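Local coordinates for putative oxidoreductase (Mycobacterium avium, PDB 3QHA), which probably catalyses NAD(P)-dependent oxidation of a hydroxy acid, in the manner of 3-hydroxyisobutyrate dehydrogenases, at residues A71-R85 against T99-T111. Numbering follows the deposited sequence.
Sequences ADLIHITVLDDAQVR and TVIAIHSTISDTT
Leu73 to Ile76 pair in parallel with Val100 to Ile103, two neighbouring strands in the middle of the sheet, and past their C-terminal ends the contact goes on between the loops and helix starts that follow. Five backbone hydrogen bonds hold the ladder, from Val100 N to Asp72 O at one end to His104 N to Ile76 O (2.9 Å) at the other.

On one face Leu73 CD1 rests on Val100 CG1, and His75 meets His104 rim to rim. There His75 ND1 and His104 NE2 are hydrogen-bonded at 2.7 Å, with the ring planes only 18° apart. The other nitrogen of His104, ND1, is hydrogen-bonded to Ala129 O, so that both ring nitrogens of His104 have partners. Trp164 stands steeply against both rings. On the other face Ile76 CD1 presses tightly on Ile101 CG2 (3.5 Å), beneath helix 81-92.

Strand 73-76, that helix and strand 100-103 form a beta-alpha-beta crossover of the Rossmann fold, the classical dinucleotide-binding architecture, and Thr77 reaches the probable glycine-rich GxGxxG turn. Just beyond the strands, Val78 N donates to Ser105 OG (3.1 Å), a hydroxyl that chi1 of 52° tucks between its own backbone N and carbonyl carbon.

Val84 points toward residues 99-111 from the first turn of the helix, fitting CG1 against Ile103 CD1 and CG2 against Ile107 CG2. Beside it Asp81 OD1 is gripped by two firm donors: Ser108 N on the syn side, in a nearly straight bond (176°), and Thr111 OG1 (2.6 Å), which arrives nearly end-on to the C-O bond. Arg85 NH2 adds a weak bond to Thr111 OG1 (2.9 Å), its guanidinium lying with one face over Thr111 CG2.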
loop_
_atom_site.group_PDB
_atom_site.type_symbol
_atom_site.label_atom_id
_atom_site.label_comp_id
_atom_site.label_asym_id
_atom_site.label_seq_id
_atom_site.Cartn_x
_atom_site.Cartn_y
_atom_site.Cartn_z
ATOM N N ALA B 71 -15.181 35.635 4.089
ATOM C CA ALA B 71 -15.621 34.336 4.610
ATOM C C ALA B 71 -15.065 34.035 6.001
ATOM O O ALA B 71 -14.050 34.598 6.413
ATOM C CB ALA B 71 -15.234 33.222 3.644
ATOM N N ASP B 72 -15.741 33.134 6.712
ATOM C CA ASP B 72 -15.343 32.734 8.066
ATOM C C ASP B 72 -14.184 31.741 8.053
ATOM O O ASP B 72 -13.322 31.778 8.933
ATOM C CB ASP B 72 -16.518 32.093 8.811
ATOM C CG ASP B 72 -17.713 33.018 8.933
ATOM O OD1 ASP B 72 -18.826 32.592 8.561
ATOM O OD2 ASP B 72 -17.542 34.164 9.398
ATOM N N LEU B 73 -14.191 30.837 7.074
ATOM C CA LEU B 73 -13.169 29.798 6.957
ATOM C C LEU B 73 -12.674 29.746 5.518
ATOM O O LEU B 73 -13.421 29.378 4.611
ATOM C CB LEU B 73 -13.736 28.440 7.383
ATOM C CG LEU B 73 -12.850 27.200 7.204
ATOM C CD1 LEU B 73 -11.513 27.347 7.922
ATOM C CD2 LEU B 73 -13.584 25.963 7.689
ATOM N N ILE B 74 -11.412 30.111 5.324
ATOM C CA ILE B 74 -10.846 30.300 3.993
ATOM C C ILE B 74 -9.822 29.215 3.708
ATOM O O ILE B 74 -8.817 29.107 4.407
ATOM C CB ILE B 74 -10.158 31.675 3.875
ATOM C CG1 ILE B 74 -11.162 32.800 4.136
ATOM C CG2 ILE B 74 -9.524 31.842 2.498
ATOM C CD1 ILE B 74 -10.511 34.131 4.419
ATOM N N HIS B 75 -10.081 28.424 2.671
ATOM C CA HIS B 75 -9.209 27.320 2.291
ATOM C C HIS B 75 -8.241 27.755 1.192
ATOM O O HIS B 75 -8.640 28.436 0.241
ATOM C CB HIS B 75 -10.048 26.146 1.791
ATOM C CG HIS B 75 -10.994 25.597 2.813
ATOM N ND1 HIS B 75 -10.622 24.639 3.732
ATOM C CD2 HIS B 75 -12.302 25.855 3.049
ATOM C CE1 HIS B 75 -11.657 24.339 4.496
ATOM N NE2 HIS B 75 -12.689 25.064 4.103
ATOM N N ILE B 76 -6.976 27.358 1.318
ATOM C CA ILE B 76 -5.951 27.706 0.331
ATOM C C ILE B 76 -5.223 26.460 -0.177
ATOM O O ILE B 76 -4.619 25.722 0.603
ATOM C CB ILE B 76 -4.912 28.685 0.920
ATOM C CG1 ILE B 76 -5.574 30.009 1.307
ATOM C CG2 ILE B 76 -3.783 28.946 -0.081
ATOM C CD1 ILE B 76 -4.658 30.926 2.090
ATOM N N THR B 77 -5.294 26.239 -1.489
ATOM C CA THR B 77 -4.545 25.180 -2.161
ATOM C C THR B 77 -3.893 25.762 -3.409
ATOM O O THR B 77 -4.546 25.914 -4.440
ATOM C CB THR B 77 -5.459 24.003 -2.571
ATOM O OG1 THR B 77 -6.124 23.485 -1.415
ATOM C CG2 THR B 77 -4.650 22.888 -3.231
ATOM N N VAL B 78 -2.607 26.096 -3.303
ATOM C CA VAL B 78 -1.854 26.689 -4.417
ATOM C C VAL B 78 -0.515 25.958 -4.606
ATOM O O VAL B 78 -0.285 24.919 -3.987
ATOM C CB VAL B 78 -1.662 28.216 -4.215
ATOM C CG1 VAL B 78 -3.004 28.931 -4.304
ATOM C CG2 VAL B 78 -0.979 28.506 -2.882
ATOM N N LEU B 79 0.359 26.491 -5.458
ATOM C CA LEU B 79 1.515 25.739 -5.951
ATOM C C LEU B 79 2.595 25.441 -4.910
ATOM O O LEU B 79 3.071 24.308 -4.822
ATOM C CB LEU B 79 2.154 26.472 -7.136
ATOM N N ASP B 80 2.983 26.456 -4.135
ATOM C CA ASP B 80 4.171 26.370 -3.274
ATOM C C ASP B 80 4.123 27.362 -2.101
ATOM O O ASP B 80 3.180 28.148 -1.997
ATOM C CB ASP B 80 5.436 26.591 -4.122
ATOM C CG ASP B 80 5.422 27.918 -4.891
ATOM O OD1 ASP B 80 4.830 28.907 -4.409
ATOM O OD2 ASP B 80 6.025 27.973 -5.984
ATOM N N ASP B 81 5.134 27.318 -1.226
ATOM C CA ASP B 81 5.212 28.224 -0.062
ATOM C C ASP B 81 5.053 29.679 -0.454
ATOM O O ASP B 81 4.217 30.390 0.104
ATOM C CB ASP B 81 6.559 28.108 0.662
ATOM C CG ASP B 81 6.682 26.848 1.471
ATOM O OD1 ASP B 81 6.786 26.944 2.714
ATOM O OD2 ASP B 81 6.676 25.759 0.861
ATOM N N ALA B 82 5.882 30.115 -1.400
ATOM C CA ALA B 82 5.924 31.516 -1.815
ATOM C C ALA B 82 4.526 32.043 -2.112
ATOM O O ALA B 82 4.166 33.135 -1.676
ATOM C CB ALA B 82 6.825 31.683 -3.032
ATOM N N GLN B 83 3.741 31.255 -2.842
ATOM C CA GLN B 83 2.370 31.631 -3.193
ATOM C C GLN B 83 1.420 31.585 -1.994
ATOM O O GLN B 83 0.519 32.419 -1.892
ATOM C CB GLN B 83 1.840 30.752 -4.334
ATOM C CG GLN B 83 2.296 31.209 -5.715
ATOM C CD GLN B 83 1.897 30.246 -6.825
ATOM O OE1 GLN B 83 0.797 29.690 -6.820
ATOM N NE2 GLN B 83 2.794 30.052 -7.790
ATOM N N VAL B 84 1.614 30.622 -1.092
ATOM C CA VAL B 84 0.816 30.562 0.135
ATOM C C VAL B 84 1.039 31.827 0.962
ATOM O O VAL B 84 0.081 32.474 1.383
ATOM C CB VAL B 84 1.139 29.315 0.993
ATOM C CG1 VAL B 84 0.485 29.425 2.367
ATOM C CG2 VAL B 84 0.679 28.045 0.284
ATOM N N ARG B 85 2.307 32.177 1.172
ATOM C CA ARG B 85 2.664 33.396 1.901
ATOM C C ARG B 85 2.003 34.644 1.310
ATOM O O ARG B 85 1.527 35.502 2.052
ATOM C CB ARG B 85 4.188 33.570 1.952
ATOM C CG ARG B 85 4.865 32.636 2.943
ATOM C CD ARG B 85 6.368 32.555 2.740
ATOM N NE ARG B 85 6.959 31.515 3.583
ATOM C CZ ARG B 85 7.266 31.655 4.874
ATOM N NH1 ARG B 85 7.056 32.805 5.510
ATOM N NH2 ARG B 85 7.796 30.632 5.535
ATOM N N THR B 99 -11.350 35.128 11.858
ATOM C CA THR B 99 -11.291 34.346 10.620
ATOM C C THR B 99 -10.262 33.223 10.729
ATOM O O THR B 99 -9.206 33.401 11.338
ATOM C CB THR B 99 -10.912 35.233 9.411
ATOM O OG1 THR B 99 -11.898 36.257 9.234
ATOM C CG2 THR B 99 -10.815 34.404 8.133
ATOM N N VAL B 100 -10.579 32.072 10.137
ATOM C CA VAL B 100 -9.645 30.951 10.067
ATOM C C VAL B 100 -9.168 30.747 8.632
ATOM O O VAL B 100 -9.967 30.773 7.695
ATOM C CB VAL B 100 -10.284 29.640 10.563
ATOM C CG1 VAL B 100 -9.250 28.518 10.580
ATOM C CG2 VAL B 100 -10.894 29.827 11.951
ATOM N N ILE B 101 -7.863 30.548 8.470
ATOM C CA ILE B 101 -7.277 30.231 7.174
ATOM C C ILE B 101 -6.685 28.829 7.238
ATOM O O ILE B 101 -5.817 28.561 8.072
ATOM C CB ILE B 101 -6.175 31.233 6.789
ATOM C CG1 ILE B 101 -6.738 32.658 6.773
ATOM C CG2 ILE B 101 -5.586 30.878 5.426
ATOM C CD1 ILE B 101 -5.755 33.705 6.290
ATOM N N ALA B 102 -7.163 27.944 6.364
ATOM C CA ALA B 102 -6.690 26.562 6.299
ATOM C C ALA B 102 -5.837 26.338 5.052
ATOM O O ALA B 102 -6.318 26.500 3.933
ATOM C CB ALA B 102 -7.871 25.602 6.305
ATOM N N ILE B 103 -4.579 25.951 5.252
ATOM C CA ILE B 103 -3.651 25.704 4.146
ATOM C C ILE B 103 -3.550 24.204 3.852
ATOM O O ILE B 103 -3.169 23.418 4.719
ATOM C CB ILE B 103 -2.249 26.256 4.458
ATOM C CG1 ILE B 103 -2.329 27.733 4.858
ATOM C CG2 ILE B 103 -1.334 26.097 3.249
ATOM C CD1 ILE B 103 -1.038 28.278 5.434
ATOM N N HIS B 104 -3.890 23.817 2.622
ATOM C CA HIS B 104 -3.940 22.405 2.230
ATOM C C HIS B 104 -2.801 21.959 1.310
ATOM O O HIS B 104 -2.549 20.762 1.176
ATOM C CB HIS B 104 -5.266 22.106 1.538
ATOM C CG HIS B 104 -6.467 22.468 2.353
ATOM N ND1 HIS B 104 -6.777 21.839 3.540
ATOM C CD2 HIS B 104 -7.439 23.385 2.149
ATOM C CE1 HIS B 104 -7.886 22.358 4.034
ATOM N NE2 HIS B 104 -8.307 23.299 3.209
ATOM N N SER B 105 -2.125 22.904 0.664
ATOM C CA SER B 105 -1.040 22.564 -0.258
ATOM C C SER B 105 0.300 22.511 0.466
ATOM O O SER B 105 0.398 22.863 1.644
ATOM C CB SER B 105 -0.986 23.560 -1.412
ATOM O OG SER B 105 -0.938 24.891 -0.936
ATOM N N THR B 106 1.330 22.069 -0.248
ATOM C CA THR B 106 2.629 21.828 0.355
ATOM C C THR B 106 3.280 23.108 0.879
ATOM O O THR B 106 3.396 24.105 0.164
ATOM C CB THR B 106 3.584 21.130 -0.627
ATOM O OG1 THR B 106 2.990 19.902 -1.075
ATOM C CG2 THR B 106 4.917 20.827 0.045
ATOM N N ILE B 107 3.677 23.055 2.147
ATOM C CA ILE B 107 4.467 24.101 2.784
ATOM C C ILE B 107 5.528 23.443 3.672
ATOM O O ILE B 107 5.418 22.262 4.012
ATOM C CB ILE B 107 3.588 25.062 3.625
ATOM C CG1 ILE B 107 2.802 24.301 4.706
ATOM C CG2 ILE B 107 2.641 25.839 2.720
ATOM C CD1 ILE B 107 1.792 25.155 5.451
ATOM N N SER B 108 6.565 24.199 4.016
ATOM C CA SER B 108 7.534 23.767 5.022
ATOM C C SER B 108 6.835 23.838 6.377
ATOM O O SER B 108 5.878 24.601 6.528
ATOM C CB SER B 108 8.764 24.677 5.007
ATOM O OG SER B 108 8.432 25.988 5.436
ATOM N N ASP B 109 7.286 23.059 7.359
ATOM C CA ASP B 109 6.595 23.052 8.660
ATOM C C ASP B 109 6.775 24.363 9.444
ATOM O O ASP B 109 5.906 24.730 10.235
ATOM C CB ASP B 109 6.948 21.816 9.513
ATOM C CG ASP B 109 8.371 21.837 10.045
ATOM O OD1 ASP B 109 8.563 21.483 11.229
ATOM O OD2 ASP B 109 9.296 22.192 9.285
ATOM N N THR B 110 7.874 25.077 9.206
ATOM C CA THR B 110 8.078 26.388 9.832
ATOM C C THR B 110 7.201 27.489 9.218
ATOM O O THR B 110 6.935 28.495 9.870
ATOM C CB THR B 110 9.560 26.823 9.804
ATOM O OG1 THR B 110 10.151 26.451 8.554
ATOM C CG2 THR B 110 10.333 26.166 10.942
ATOM N N THR B 111 6.746 27.297 7.980
ATOM C CA THR B 111 5.880 28.280 7.319
ATOM C C THR B 111 4.564 28.469 8.070
ATOM O O THR B 111 4.108 29.597 8.254
ATOM C CB THR B 111 5.572 27.884 5.856
ATOM O OG1 THR B 111 6.768 27.983 5.076
ATOM C CG2 THR B 111 4.509 28.793 5.255
#